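Local coordinates for protein beta-1,4-galactanase (Humicola insolens, PDB 1HJQ) that hydrolyses the beta-1,4-galactosidic linkages of type I arabinogalactans as a family 53 glycoside hydrolase of clan GH-A, at residues A[65-70]-A[123-128]; A[78-83]-A[115-120]; A[191-196]-A[234-239]. All coordinates share one frame; numbering follows the deposited sequence.

Contact 1: A[65-70]-A[123-128]; sequences LARRAK and AGIQVD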
loop_
_atom_site.group_PDB
_atom_site.type_symbol
_atom_site.label_atom_id
_atom_site.label_comp_id
_atom_site.label_asym_id
_atom_site.label_seq_id
_atom_site.Cartn_x
_atom_site.Cartn_y
_atom_site.Cartn_z
ATOM N N LEU A 65 12.649 -8.196 -6.766
ATOM C CA LEU A 65 11.528 -8.642 -5.944
ATOM C C LEU A 65 10.375 -9.157 -6.786
ATOM O O LEU A 65 9.846 -10.241 -6.543
ATOM C CB LEU A 65 11.022 -7.503 -5.063
ATOM C CG LEU A 65 11.813 -7.257 -3.784
ATOM C CD1 LEU A 65 11.124 -6.198 -2.931
ATOM C CD2 LEU A 65 11.908 -8.561 -3.028
ATOM N N ALA A 66 9.983 -8.365 -7.773
ATOM C CA ALA A 66 8.888 -8.739 -8.657
ATOM C C ALA A 66 9.143 -10.113 -9.263
ATOM O O ALA A 66 8.326 -11.024 -9.139
ATOM C CB ALA A 66 8.734 -7.700 -9.755
ATOM N N ARG A 67 10.290 -10.259 -9.911
ATOM C CA ARG A 67 10.644 -11.512 -10.540
ATOM C C ARG A 67 10.461 -12.648 -9.537
ATOM O O ARG A 67 9.871 -13.679 -9.858
ATOM C CB ARG A 67 12.083 -11.438 -11.044
ATOM C CG ARG A 67 12.460 -12.508 -12.041
ATOM C CD ARG A 67 13.821 -12.206 -12.633
ATOM N NE ARG A 67 13.783 -11.081 -13.565
ATOM C CZ ARG A 67 14.805 -10.257 -13.778
ATOM N NH1 ARG A 67 15.944 -10.430 -13.117
ATOM N NH2 ARG A 67 14.699 -9.267 -14.655
ATOM N N ARG A 68 10.941 -12.454 -8.316
ATOM C CA ARG A 68 10.797 -13.478 -7.285
ATOM C C ARG A 68 9.329 -13.706 -6.939
ATOM O O ARG A 68 8.872 -14.838 -6.858
ATOM C CB ARG A 68 11.566 -13.079 -6.017
ATOM C CG ARG A 68 13.071 -13.306 -6.106
ATOM C CD ARG A 68 13.800 -12.808 -4.861
ATOM N NE ARG A 68 13.287 -13.420 -3.638
ATOM C CZ ARG A 68 13.807 -13.223 -2.430
ATOM N NH1 ARG A 68 14.861 -12.429 -2.288
ATOM N NH2 ARG A 68 13.272 -13.821 -1.369
ATOM N N ALA A 69 8.593 -12.620 -6.730
ATOM C CA ALA A 69 7.178 -12.705 -6.391
ATOM C C ALA A 69 6.404 -13.491 -7.449
ATOM O O ALA A 69 5.517 -14.284 -7.126
ATOM C CB ALA A 69 6.601 -11.309 -6.253
ATOM N N LYS A 70 6.751 -13.255 -8.710
ATOM C CA LYS A 70 6.119 -13.922 -9.836
ATOM C C LYS A 70 6.424 -15.430 -9.824
ATOM O O LYS A 70 5.540 -16.254 -10.071
ATOM C CB LYS A 70 6.623 -13.289 -11.137
ATOM C CG LYS A 70 6.073 -13.899 -12.420
ATOM C CD LYS A 70 6.841 -13.369 -13.631
ATOM C CE LYS A 70 6.313 -13.942 -14.943
ATOM N NZ LYS A 70 7.128 -13.472 -16.107
ATOM N N ALA A 123 11.129 -6.283 -18.756
ATOM C CA ALA A 123 11.658 -7.367 -17.947
ATOM C C ALA A 123 10.736 -8.573 -17.993
ATOM O O ALA A 123 11.086 -9.644 -17.509
ATOM C CB ALA A 123 11.833 -6.907 -16.527
ATOM N N GLY A 124 9.555 -8.396 -18.580
ATOM C CA GLY A 124 8.602 -9.487 -18.675
ATOM C C GLY A 124 7.823 -9.708 -17.390
ATOM O O GLY A 124 7.256 -10.782 -17.170
ATOM N N ILE A 125 7.810 -8.686 -16.537
ATOM C CA ILE A 125 7.104 -8.728 -15.261
ATOM C C ILE A 125 5.740 -8.071 -15.445
ATOM O O ILE A 125 5.645 -6.993 -16.018
ATOM C CB ILE A 125 7.857 -7.919 -14.172
ATOM C CG1 ILE A 125 9.295 -8.435 -14.005
ATOM C CG2 ILE A 125 7.077 -7.968 -12.864
ATOM C CD1 ILE A 125 9.403 -9.801 -13.389
ATOM N N GLN A 126 4.682 -8.708 -14.966
ATOM C CA GLN A 126 3.365 -8.109 -15.097
ATOM C C GLN A 126 2.979 -7.364 -13.822
ATOM O O GLN A 126 2.957 -7.949 -12.736
ATOM C CB GLN A 126 2.309 -9.172 -15.404
ATOM C CG GLN A 126 0.885 -8.621 -15.508
ATOM C CD GLN A 126 0.750 -7.504 -16.546
ATOM O OE1 GLN A 126 1.061 -7.693 -17.730
ATOM N NE2 GLN A 126 0.282 -6.337 -16.104
ATOM N N VAL A 127 2.691 -6.072 -13.968
ATOM C CA VAL A 127 2.273 -5.232 -12.855
ATOM C C VAL A 127 0.750 -5.270 -12.871
ATOM O O VAL A 127 0.134 -4.944 -13.881
ATOM C CB VAL A 127 2.738 -3.768 -13.042
ATOM C CG1 VAL A 127 2.352 -2.943 -11.830
ATOM C CG2 VAL A 127 4.237 -3.716 -13.264
ATOM N N ASP A 128 0.144 -5.662 -11.758
ATOM C CA ASP A 128 -1.309 -5.761 -11.672
ATOM C C ASP A 128 -2.003 -4.527 -11.108
ATOM O O ASP A 128 -3.099 -4.171 -11.547
ATOM C CB ASP A 128 -1.662 -7.001 -10.868
ATOM C CG ASP A 128 -1.130 -8.257 -11.514
ATOM O OD1 ASP A 128 -1.637 -8.603 -12.601
ATOM O OD2 ASP A 128 -0.196 -8.882 -10.963
#

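Contact 2: A[78-83]-A[115-120]; sequences INFHYS and DSMNRF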
loop_
_atom_site.group_PDB
_atom_site.type_symbol
_atom_site.label_atom_id
_atom_site.label_comp_id
_atom_site.label_asym_id
_atom_site.label_seq_id
_atom_site.Cartn_x
_atom_site.Cartn_y
_atom_site.Cartn_z
ATOM N N ILE A 78 2.545 -2.386 -7.457
ATOM C CA ILE A 78 3.634 -1.417 -7.376
ATOM C C ILE A 78 3.132 -0.151 -6.698
ATOM O O ILE A 78 2.158 0.454 -7.133
ATOM C CB ILE A 78 4.188 -1.067 -8.784
ATOM C CG1 ILE A 78 4.876 -2.295 -9.396
ATOM C CG2 ILE A 78 5.172 0.102 -8.690
ATOM C CD1 ILE A 78 6.180 -2.700 -8.716
ATOM N N ASN A 79 3.818 0.237 -5.631
ATOM C CA ASN A 79 3.459 1.399 -4.833
ATOM C C ASN A 79 4.485 2.524 -4.968
ATOM O O ASN A 79 5.499 2.534 -4.271
ATOM C CB ASN A 79 3.337 0.939 -3.375
ATOM C CG ASN A 79 3.306 2.081 -2.377
ATOM O OD1 ASN A 79 3.785 1.922 -1.263
ATOM N ND2 ASN A 79 2.737 3.219 -2.759
ATOM N N PHE A 80 4.213 3.462 -5.873
ATOM C CA PHE A 80 5.089 4.608 -6.113
ATOM C C PHE A 80 4.981 5.620 -4.990
ATOM O O PHE A 80 3.878 6.018 -4.637
ATOM C CB PHE A 80 4.702 5.338 -7.405
ATOM C CG PHE A 80 5.237 4.706 -8.654
ATOM C CD1 PHE A 80 6.607 4.514 -8.820
ATOM C CD2 PHE A 80 4.375 4.312 -9.672
ATOM C CE1 PHE A 80 7.110 3.935 -9.978
ATOM C CE2 PHE A 80 4.874 3.732 -10.832
ATOM C CZ PHE A 80 6.247 3.544 -10.983
ATOM N N HIS A 81 6.112 6.041 -4.436
ATOM C CA HIS A 81 6.089 7.053 -3.390
ATOM C C HIS A 81 6.437 8.394 -4.022
ATOM O O HIS A 81 6.208 9.448 -3.429
ATOM C CB HIS A 81 7.098 6.748 -2.276
ATOM C CG HIS A 81 6.623 5.733 -1.286
ATOM N ND1 HIS A 81 6.803 5.881 0.073
ATOM C CD2 HIS A 81 5.993 4.546 -1.455
ATOM C CE1 HIS A 81 6.304 4.830 0.699
ATOM N NE2 HIS A 81 5.807 4.005 -0.205
ATOM N N TYR A 82 6.986 8.344 -5.231
ATOM C CA TYR A 82 7.391 9.548 -5.954
ATOM C C TYR A 82 8.209 10.460 -5.061
ATOM O O TYR A 82 7.964 11.664 -4.974
ATOM C CB TYR A 82 6.170 10.297 -6.487
ATOM C CG TYR A 82 5.423 9.529 -7.548
ATOM C CD1 TYR A 82 6.117 8.876 -8.575
ATOM C CD2 TYR A 82 4.031 9.482 -7.555
ATOM C CE1 TYR A 82 5.448 8.205 -9.580
ATOM C CE2 TYR A 82 3.350 8.814 -8.559
ATOM C CZ TYR A 82 4.066 8.178 -9.572
ATOM O OH TYR A 82 3.401 7.537 -10.598
ATOM N N SER A 83 9.190 9.857 -4.400
ATOM C CA SER A 83 10.083 10.556 -3.497
ATOM C C SER A 83 11.351 9.706 -3.358
ATOM O O SER A 83 11.354 8.537 -3.748
ATOM C CB SER A 83 9.395 10.721 -2.142
ATOM O OG SER A 83 10.186 11.479 -1.252
ATOM N N ASP A 115 8.970 5.346 -17.889
ATOM C CA ASP A 115 10.167 4.527 -17.930
ATOM C C ASP A 115 10.128 3.419 -16.892
ATOM O O ASP A 115 10.503 2.286 -17.183
ATOM C CB ASP A 115 11.404 5.397 -17.727
ATOM C CG ASP A 115 11.598 6.397 -18.856
ATOM O OD1 ASP A 115 10.755 6.421 -19.779
ATOM O OD2 ASP A 115 12.588 7.164 -18.823
ATOM N N SER A 116 9.662 3.738 -15.690
ATOM C CA SER A 116 9.586 2.745 -14.629
ATOM C C SER A 116 8.683 1.573 -15.014
ATOM O O SER A 116 9.063 0.409 -14.868
ATOM C CB SER A 116 9.073 3.377 -13.337
ATOM O OG SER A 116 10.007 4.286 -12.792
ATOM N N MET A 117 7.481 1.872 -15.489
ATOM C CA MET A 117 6.565 0.812 -15.881
ATOM C C MET A 117 7.149 0.001 -17.032
ATOM O O MET A 117 7.056 -1.228 -17.051
ATOM C CB MET A 117 5.215 1.405 -16.268
ATOM C CG MET A 117 4.450 2.005 -15.091
ATOM S SD MET A 117 3.759 0.773 -13.948
ATOM C CE MET A 117 5.166 0.476 -12.867
ATOM N N ASN A 118 7.767 0.686 -17.988
ATOM C CA ASN A 118 8.367 -0.005 -19.123
ATOM C C ASN A 118 9.505 -0.894 -18.645
ATOM O O ASN A 118 9.872 -1.869 -19.299
ATOM C CB ASN A 118 8.880 0.995 -20.162
ATOM C CG ASN A 118 7.784 1.491 -21.077
ATOM O OD1 ASN A 118 6.932 0.718 -21.511
ATOM N ND2 ASN A 118 7.805 2.782 -21.392
ATOM N N ARG A 119 10.058 -0.556 -17.491
ATOM C CA ARG A 119 11.148 -1.333 -16.930
ATOM C C ARG A 119 10.632 -2.736 -16.601
ATOM O O ARG A 119 11.313 -3.735 -16.843
ATOM C CB ARG A 119 11.670 -0.644 -15.679
ATOM C CG ARG A 119 12.990 -1.171 -15.207
ATOM C CD ARG A 119 14.105 -0.865 -16.185
ATOM N NE ARG A 119 15.334 -1.521 -15.751
ATOM C CZ ARG A 119 16.056 -1.150 -14.697
ATOM N NH1 ARG A 119 15.689 -0.109 -13.962
ATOM N NH2 ARG A 119 17.137 -1.844 -14.363
ATOM N N PHE A 120 9.421 -2.806 -16.055
ATOM C CA PHE A 120 8.815 -4.091 -15.728
ATOM C C PHE A 120 8.365 -4.800 -17.005
ATOM O O PHE A 120 8.563 -6.004 -17.160
ATOM C CB PHE A 120 7.613 -3.906 -14.797
ATOM C CG PHE A 120 7.987 -3.571 -13.388
ATOM C CD1 PHE A 120 8.053 -2.250 -12.963
ATOM C CD2 PHE A 120 8.305 -4.581 -12.489
ATOM C CE1 PHE A 120 8.433 -1.937 -11.662
ATOM C CE2 PHE A 120 8.687 -4.279 -11.185
ATOM C CZ PHE A 120 8.751 -2.957 -10.772
#

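Contact 3: A[191-196]-A[234-239]; sequences WYTNVL and VSRWGK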
loop_
_atom_site.group_PDB
_atom_site.type_symbol
_atom_site.label_atom_id
_atom_site.label_comp_id
_atom_site.label_asym_id
_atom_site.label_seq_id
_atom_site.Cartn_x
_atom_site.Cartn_y
_atom_site.Cartn_z
ATOM N N TRP A 191 -10.937 15.363 -0.359
ATOM C CA TRP A 191 -9.850 15.156 -1.296
ATOM C C TRP A 191 -10.295 14.894 -2.738
ATOM O O TRP A 191 -10.010 15.688 -3.642
ATOM C CB TRP A 191 -8.974 13.995 -0.839
ATOM C CG TRP A 191 -7.630 14.027 -1.472
ATOM C CD1 TRP A 191 -6.521 14.675 -1.007
ATOM C CD2 TRP A 191 -7.247 13.406 -2.701
ATOM N NE1 TRP A 191 -5.467 14.494 -1.868
ATOM C CE2 TRP A 191 -5.884 13.716 -2.919
ATOM C CE3 TRP A 191 -7.920 12.618 -3.643
ATOM C CZ2 TRP A 191 -5.182 13.263 -4.037
ATOM C CZ3 TRP A 191 -7.227 12.172 -4.748
ATOM C CH2 TRP A 191 -5.868 12.495 -4.938
ATOM N N TYR A 192 -10.980 13.776 -2.961
ATOM C CA TYR A 192 -11.418 13.427 -4.309
ATOM C C TYR A 192 -12.276 14.509 -4.957
ATOM O O TYR A 192 -12.129 14.800 -6.147
ATOM C CB TYR A 192 -12.158 12.082 -4.292
ATOM C CG TYR A 192 -11.236 10.885 -4.132
ATOM C CD1 TYR A 192 -10.368 10.498 -5.165
ATOM C CD2 TYR A 192 -11.220 10.147 -2.950
ATOM C CE1 TYR A 192 -9.516 9.409 -5.023
ATOM C CE2 TYR A 192 -10.372 9.054 -2.792
ATOM C CZ TYR A 192 -9.522 8.687 -3.832
ATOM O OH TYR A 192 -8.694 7.593 -3.684
ATOM N N THR A 193 -13.166 15.109 -4.177
ATOM C CA THR A 193 -14.019 16.159 -4.702
ATOM C C THR A 193 -13.151 17.277 -5.276
ATOM O O THR A 193 -13.275 17.651 -6.445
ATOM C CB THR A 193 -14.924 16.743 -3.598
ATOM O OG1 THR A 193 -15.901 15.763 -3.219
ATOM C CG2 THR A 193 -15.628 18.019 -4.091
ATOM N N ASN A 194 -12.262 17.803 -4.446
ATOM C CA ASN A 194 -11.387 18.874 -4.882
ATOM C C ASN A 194 -10.483 18.492 -6.050
ATOM O O ASN A 194 -10.297 19.289 -6.966
ATOM C CB ASN A 194 -10.551 19.370 -3.710
ATOM C CG ASN A 194 -11.345 20.242 -2.765
ATOM O OD1 ASN A 194 -11.794 21.327 -3.139
ATOM N ND2 ASN A 194 -11.525 19.779 -1.535
ATOM N N VAL A 195 -9.928 17.285 -6.029
ATOM C CA VAL A 195 -9.056 16.853 -7.109
ATOM C C VAL A 195 -9.822 16.612 -8.415
ATOM O O VAL A 195 -9.401 17.057 -9.490
ATOM C CB VAL A 195 -8.299 15.554 -6.735
ATOM C CG1 VAL A 195 -7.488 15.068 -7.915
ATOM C CG2 VAL A 195 -7.391 15.798 -5.554
ATOM N N LEU A 196 -10.947 15.912 -8.327
ATOM C CA LEU A 196 -11.728 15.613 -9.519
ATOM C C LEU A 196 -12.502 16.790 -10.119
ATOM O O LEU A 196 -12.964 16.705 -11.260
ATOM C CB LEU A 196 -12.688 14.457 -9.235
ATOM C CG LEU A 196 -12.015 13.140 -8.842
ATOM C CD1 LEU A 196 -13.089 12.082 -8.606
ATOM C CD2 LEU A 196 -11.049 12.691 -9.940
ATOM N N VAL A 234 -17.490 4.345 -3.096
ATOM C CA VAL A 234 -17.938 3.506 -4.203
ATOM C C VAL A 234 -19.189 4.051 -4.899
ATOM O O VAL A 234 -19.213 4.201 -6.120
ATOM C CB VAL A 234 -18.222 2.068 -3.717
ATOM C CG1 VAL A 234 -18.846 1.256 -4.833
ATOM C CG2 VAL A 234 -16.926 1.413 -3.249
ATOM N N SER A 235 -20.221 4.350 -4.116
ATOM C CA SER A 235 -21.469 4.873 -4.655
ATOM C C SER A 235 -21.291 6.221 -5.348
ATOM O O SER A 235 -22.031 6.561 -6.272
ATOM C CB SER A 235 -22.505 5.018 -3.539
ATOM O OG SER A 235 -23.716 5.548 -4.042
ATOM N N ARG A 236 -20.297 6.979 -4.906
ATOM C CA ARG A 236 -20.040 8.293 -5.467
ATOM C C ARG A 236 -19.157 8.322 -6.713
ATOM O O ARG A 236 -19.441 9.051 -7.667
ATOM C CB ARG A 236 -19.417 9.180 -4.401
ATOM C CG ARG A 236 -18.992 10.542 -4.895
ATOM C CD ARG A 236 -20.136 11.529 -4.938
ATOM N NE ARG A 236 -19.600 12.880 -4.822
ATOM C CZ ARG A 236 -19.120 13.595 -5.839
ATOM N NH1 ARG A 236 -19.121 13.096 -7.076
ATOM N NH2 ARG A 236 -18.608 14.805 -5.608
ATOM N N TRP A 237 -18.082 7.541 -6.707
ATOM C CA TRP A 237 -17.172 7.547 -7.842
ATOM C C TRP A 237 -17.067 6.233 -8.605
ATOM O O TRP A 237 -16.365 6.153 -9.608
ATOM C CB TRP A 237 -15.795 8.030 -7.372
ATOM C CG TRP A 237 -15.808 9.499 -7.047
ATOM C CD1 TRP A 237 -15.948 10.524 -7.936
ATOM C CD2 TRP A 237 -15.765 10.100 -5.746
ATOM N NE1 TRP A 237 -16.000 11.726 -7.273
ATOM C CE2 TRP A 237 -15.892 11.497 -5.928
ATOM C CE3 TRP A 237 -15.639 9.597 -4.444
ATOM C CZ2 TRP A 237 -15.899 12.400 -4.856
ATOM C CZ3 TRP A 237 -15.648 10.494 -3.376
ATOM C CH2 TRP A 237 -15.778 11.882 -3.593
ATOM N N GLY A 238 -17.773 5.213 -8.125
ATOM C CA GLY A 238 -17.781 3.919 -8.784
ATOM C C GLY A 238 -16.462 3.204 -9.025
ATOM O O GLY A 238 -16.358 2.394 -9.953
ATOM N N LYS A 239 -15.455 3.470 -8.198
ATOM C CA LYS A 239 -14.160 2.816 -8.371
ATOM C C LYS A 239 -14.009 1.612 -7.449
ATOM O O LYS A 239 -14.680 1.532 -6.419
ATOM C CB LYS A 239 -13.039 3.806 -8.072
ATOM C CG LYS A 239 -13.041 5.027 -8.957
ATOM C CD LYS A 239 -12.893 4.624 -10.403
ATOM C CE LYS A 239 -12.784 5.831 -11.294
ATOM N NZ LYS A 239 -12.755 5.381 -12.703
#

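Contact 1: A[65-70]-A[123-128]
Lys-70 and Gly-124 make the polar part of this contact, a single hydrogen bond from a side chain to the backbone. The ammonium NZ of Lys-70 donates to the carbonyl O of Gly-124 at 2.9 Å, and it comes in tilted 27° from the carbonyl plane. The lysine reaches that far because CG stands anti to the backbone N (chi1 179°) and the chain beyond it stays fully extended. Gly-124 is itself the first residue to break from helix 102-123: its positive phi and two bonds back into the last turn make a Schellman motif, and it is the carbonyl of this same glycine that the lysine meets.

The contact lies at the outer side of a TIM barrel, in which eight parallel strands close into a cylinder wrapped by helices. Residues 65-70 belong to that helical layer, on helix 59-71, which leads into strand 75-80, while 123-128 form the loop that brings the chain from the next helix inward to strand 129-132.

The apolar part is carried by Ile-125, whose two branches divide the work. CG2 meets CB of Ala-66 at 3.5 Å. CG1 lies beside the backbone N (chi1 -57°) and carries CD1 against the helix backbone, 3.5 Å from CA of Arg-67 and 3.9 Å from CB of the same residue. Ala-66 and Ile-125 both also touch Leu-76 of strand 75-80, which joins the pair to the barrel wall.

Nearer the surface, charged and apolar groups meet without a polar bond. The guanidinium of Arg-67 presents an edge to the methyl of Ala-123, with NH2 4.2 Å from CB.

Contact 2: A[78-83]-A[115-120]
Ser-116 turns its two side-chain atoms to different tasks: OG is hydrogen-bonded to the carbonyl of Tyr-112, one turn back in the same helix, while CB rests against the ring of Phe-80. With its hydroxyl spent on the helix backbone, the serine offers the barrel strand a carbon surface. CB lies near the plane of the Phe-80 ring, at its edge, 3.7 Å from CZ.

The same ring corner receives Met-117, whose chain bends at both chi2 and chi3 and so brings CE back to 3.8 Å from CZ of Phe-80. That methyl approaches the ring obliquely and also lies 4.2 Å from CG2 of Ile-78. CG2 in turn sits over the centre of one face of Phe-80, so the two strand side chains pack on each other as well as on the helix. With an alanine in place of Phe-80, CB of Ser-116 and CE of Met-117 would probably lose their shared partner, and a gap would be likely to open between strand and helix beside Ile-78.

The other branch of Ile-78 serves Phe-120. CG1 stands over one face of that ring, and CD1 reaches CZ at 3.3 Å. Leu-59 and Ala-66 of helix 59-71 also touch Phe-120, Ala-66 with its CB at the ring's edge, while Val-130 of strand 129-132 touches both Phe-80 and Met-117.

The axes of strand segment 78-80 and helix segment 115-120 run nearly antiparallel, at 161°, and approach to 11.8 Å. The side chain of Phe-80 lies about 12 Å from those of Glu-135 and Glu-245, the probable proton donor and nucleophile. Strand 75-80, helix 102-123 and the parallel strand 129-132 form one beta-alpha-beta crossover of the TIM barrel, and Ile-78 and Phe-80 pack the first strand against the helix.

Contact 3: A[191-196]-A[234-239]
Tyr-192 lays its CB over one face of the Trp-237 indole, a CH-pi contact in which the carbon stands 3.8 Å from the centroid of the six-membered ring and only 15° off the ring normal. The phenol ring beyond is inclined to the indole by 43°, with centroids 5.6 Å apart, an oblique aromatic pair. Leu-196, one turn further along the same helix, brings CD1 to the pyrrole end of the indole, 3.3 Å from CD1 of Trp-237. Thr-193 approaches differently: its OG1 lies near the indole plane, at the edge, 3.7 Å from CZ2. This hydroxyl has its hydrogen bond within its own helix, to the carbonyl of Asn-189, so its meeting with the tryptophan is one of packing.

A second layer holds the indole from behind. Arg-236 puts CG over the opposite face of Trp-237 from CB of Tyr-192, and the bend of its chain at chi2 (83°) folds the guanidinium back until CZ2 of Trp-237 lies over the centre of one of its faces. Its NH2 ends 3.7 Å from OG1 of Thr-193. The tryptophan is thus sandwiched between its sequence neighbour and the adjacent helix.

Further out, Trp-191 covers one face of the Tyr-192 ring with CE3, and Trp-191 is itself met edge-to-face by Trp-150. Met-209 of strand 208-212 touches both Tyr-192 and Trp-237, and Met-203, in a loop, touches Leu-196 and Trp-237. Gly-238 then ends helix 223-237 with positive phi and lets the chain turn into strand 240-245. Two successive helices packed side by side over the strand that separates them in sequence is how the outer layer of a TIM barrel is assembled.

How the contacts relate
Following the chain from the N terminus, past the first two barrel strands, contact 1 opens on helix 59-71 and contact 2 on strand 75-80. Helix 102-123 closes contact 2, and the loop after it closes contact 1, so the shorter loop lies wholly within the longer one. The two touch: Ala-66 CB lies 3.7 Å from Phe-120 CE2, and Val-127 packs on both Ile-78 and Phe-120. Together they join two consecutive helices to the barrel wall. Contact 3 follows in series, its centre about 24 Å from that of contact 2; it opens on helix 185-198 and closes at the end of helix 223-237, with strand 208-212 between them, tying these helices together in another sector of the barrel.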